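Local coordinates for uncharacterized protein (Chondromyces crocatus, PDB 6I86) that is of unknown function but is encoded in the crocagin biosynthetic gene cluster and probably takes part in making this ribosomal peptide product, at residues L12-W17 against L54-E59. Residues are numbered along the deposited sequence; the frame is centred on the assembly and turned at random.
Sequences LPASTW and LQVVLE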
loop_
_atom_site.group_PDB
_atom_site.type_symbol
_atom_site.label_atom_id
_atom_site.label_comp_id
_atom_site.label_asym_id
_atom_site.label_seq_id
_atom_site.Cartn_x
_atom_site.Cartn_y
_atom_site.Cartn_z
ATOM N N LEU A 12 -5.545 -5.074 7.021
ATOM C CA LEU A 12 -6.808 -4.389 6.796
ATOM C C LEU A 12 -7.677 -5.219 5.861
ATOM O O LEU A 12 -7.150 -6.001 5.065
ATOM C CB LEU A 12 -6.603 -2.983 6.206
ATOM C CG LEU A 12 -5.459 -2.598 5.259
ATOM C CD1 LEU A 12 -5.188 -3.633 4.177
ATOM C CD2 LEU A 12 -5.788 -1.255 4.630
ATOM N N PRO A 13 -8.994 -5.068 5.945
ATOM C CA PRO A 13 -9.865 -5.704 4.953
ATOM C C PRO A 13 -9.950 -4.875 3.682
ATOM O O PRO A 13 -9.762 -3.657 3.688
ATOM C CB PRO A 13 -11.220 -5.756 5.667
ATOM C CG PRO A 13 -11.208 -4.532 6.539
ATOM C CD PRO A 13 -9.763 -4.337 6.967
ATOM N N ALA A 14 -10.245 -5.563 2.582
ATOM C CA ALA A 14 -10.401 -4.903 1.294
ATOM C C ALA A 14 -11.105 -5.851 0.337
ATOM O O ALA A 14 -10.888 -7.065 0.372
ATOM C CB ALA A 14 -9.051 -4.469 0.714
ATOM N N SER A 15 -11.957 -5.278 -0.517
ATOM C CA SER A 15 -12.641 -6.040 -1.550
ATOM C C SER A 15 -12.090 -5.799 -2.948
ATOM O O SER A 15 -12.217 -6.682 -3.800
ATOM C CB SER A 15 -14.144 -5.722 -1.542
ATOM O OG SER A 15 -14.389 -4.364 -1.867
ATOM N N THR A 16 -11.481 -4.640 -3.204
ATOM C CA THR A 16 -10.942 -4.343 -4.526
ATOM C C THR A 16 -9.594 -3.635 -4.445
ATOM O O THR A 16 -8.581 -4.172 -4.904
ATOM C CB THR A 16 -11.926 -3.490 -5.338
ATOM O OG1 THR A 16 -12.361 -2.376 -4.550
ATOM C CG2 THR A 16 -13.139 -4.303 -5.765
ATOM N N TRP A 17 -9.562 -2.436 -3.867
ATOM C CA TRP A 17 -8.380 -1.585 -3.904
ATOM C C TRP A 17 -7.927 -1.198 -2.502
ATOM O O TRP A 17 -8.726 -0.712 -1.694
ATOM C CB TRP A 17 -8.645 -0.316 -4.714
ATOM C CG TRP A 17 -8.804 -0.541 -6.182
ATOM C CD1 TRP A 17 -8.576 -1.697 -6.871
ATOM C CD2 TRP A 17 -9.207 0.430 -7.151
ATOM N NE1 TRP A 17 -8.822 -1.506 -8.209
ATOM C CE2 TRP A 17 -9.211 -0.207 -8.408
ATOM C CE3 TRP A 17 -9.571 1.777 -7.077
ATOM C CZ2 TRP A 17 -9.565 0.457 -9.580
ATOM C CZ3 TRP A 17 -9.921 2.436 -8.241
ATOM C CH2 TRP A 17 -9.915 1.776 -9.475
ATOM N N LEU A 54 -3.050 -0.990 -4.715
ATOM C CA LEU A 54 -2.895 -2.419 -4.456
ATOM C C LEU A 54 -4.231 -3.108 -4.711
ATOM O O LEU A 54 -5.154 -3.007 -3.895
ATOM C CB LEU A 54 -2.425 -2.668 -3.025
ATOM C CG LEU A 54 -0.951 -2.431 -2.706
ATOM C CD1 LEU A 54 -0.768 -2.198 -1.219
ATOM C CD2 LEU A 54 -0.144 -3.632 -3.151
ATOM N N GLN A 55 -4.327 -3.817 -5.833
ATOM C CA GLN A 55 -5.548 -4.521 -6.197
ATOM C C GLN A 55 -5.564 -5.915 -5.584
ATOM O O GLN A 55 -4.542 -6.608 -5.551
ATOM C CB GLN A 55 -5.685 -4.620 -7.719
ATOM C CG GLN A 55 -6.876 -5.443 -8.190
ATOM C CD GLN A 55 -7.444 -4.954 -9.507
ATOM O OE1 GLN A 55 -7.568 -3.751 -9.735
ATOM N NE2 GLN A 55 -7.800 -5.889 -10.382
ATOM N N VAL A 56 -6.731 -6.316 -5.084
ATOM C CA VAL A 56 -6.962 -7.681 -4.637
ATOM C C VAL A 56 -8.048 -8.281 -5.518
ATOM O O VAL A 56 -8.859 -7.574 -6.123
ATOM C CB VAL A 56 -7.357 -7.768 -3.150
ATOM C CG1 VAL A 56 -6.266 -7.168 -2.279
ATOM C CG2 VAL A 56 -8.691 -7.077 -2.907
ATOM N N VAL A 57 -8.050 -9.611 -5.587
ATOM C CA VAL A 57 -8.970 -10.312 -6.473
ATOM C C VAL A 57 -10.350 -10.432 -5.839
ATOM O O VAL A 57 -11.374 -10.280 -6.516
ATOM C CB VAL A 57 -8.386 -11.687 -6.835
ATOM C CG1 VAL A 57 -9.186 -12.331 -7.943
ATOM C CG2 VAL A 57 -6.927 -11.549 -7.240
ATOM N N LEU A 58 -10.401 -10.713 -4.538
ATOM C CA LEU A 58 -11.664 -10.882 -3.836
ATOM C C LEU A 58 -11.521 -10.314 -2.431
ATOM O O LEU A 58 -10.413 -10.039 -1.964
ATOM C CB LEU A 58 -12.085 -12.359 -3.778
ATOM C CG LEU A 58 -12.118 -13.155 -5.087
ATOM C CD1 LEU A 58 -11.994 -14.639 -4.801
ATOM C CD2 LEU A 58 -13.382 -12.867 -5.891
ATOM N N GLU A 59 -12.658 -10.152 -1.760
ATOM C CA GLU A 59 -12.663 -9.566 -0.424
ATOM C C GLU A 59 -11.949 -10.468 0.577
ATOM O O GLU A 59 -12.125 -11.690 0.573
ATOM C CB GLU A 59 -14.100 -9.305 0.034
ATOM C CG GLU A 59 -14.295 -9.316 1.551
ATOM C CD GLU A 59 -13.883 -8.014 2.215
ATOM O OE1 GLU A 59 -13.475 -8.046 3.397
ATOM O OE2 GLU A 59 -13.973 -6.956 1.561
#
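L54 opens the contact with its carbonyl, where O receives a C-H contact from W17 CA at 3.5 Å. Next along, Q55 faces W17 as an antiparallel non-hydrogen-bonded pair, both side chains on one face of the sheet. With CG anti to the backbone N (chi1 175°), the glutamine chain runs out toward the indole's N-H edge, and a bend at chi2 goes with OE1 accepting a bent hydrogen bond from W17 NE1 at 3.0 Å. OE1 sits near the ring plane, whereas NE1 lies 35° off the carbonyl plane. Were W17 replaced by an alanine, OE1 would probably lose this donor and the Q55 amide be freer to turn. V56 carries the backbone bond, nearly straight at 168°, from its N to T16 O at 2.8 Å, while its CG2 packs against S15 C at 3.6 Å and its side chain reaches F62 and W123. The chain then swings out through V57 and L58 and returns at E59, whose CA points a C-H at A14 O, 3.2 Å away. The E59 carboxylate lies against the A14-S15 peptide without hydrogen-bonding to it: OE2 and A14 O, two acceptors 3.3 Å apart, probably repel mildly. S15 OG itself bonds to D101. Two hydrogen bonds, from the W17 indole and to T16 O, thus hold one end; beyond E59, A14 pairs with G60 through the backbone, joining the two sheets.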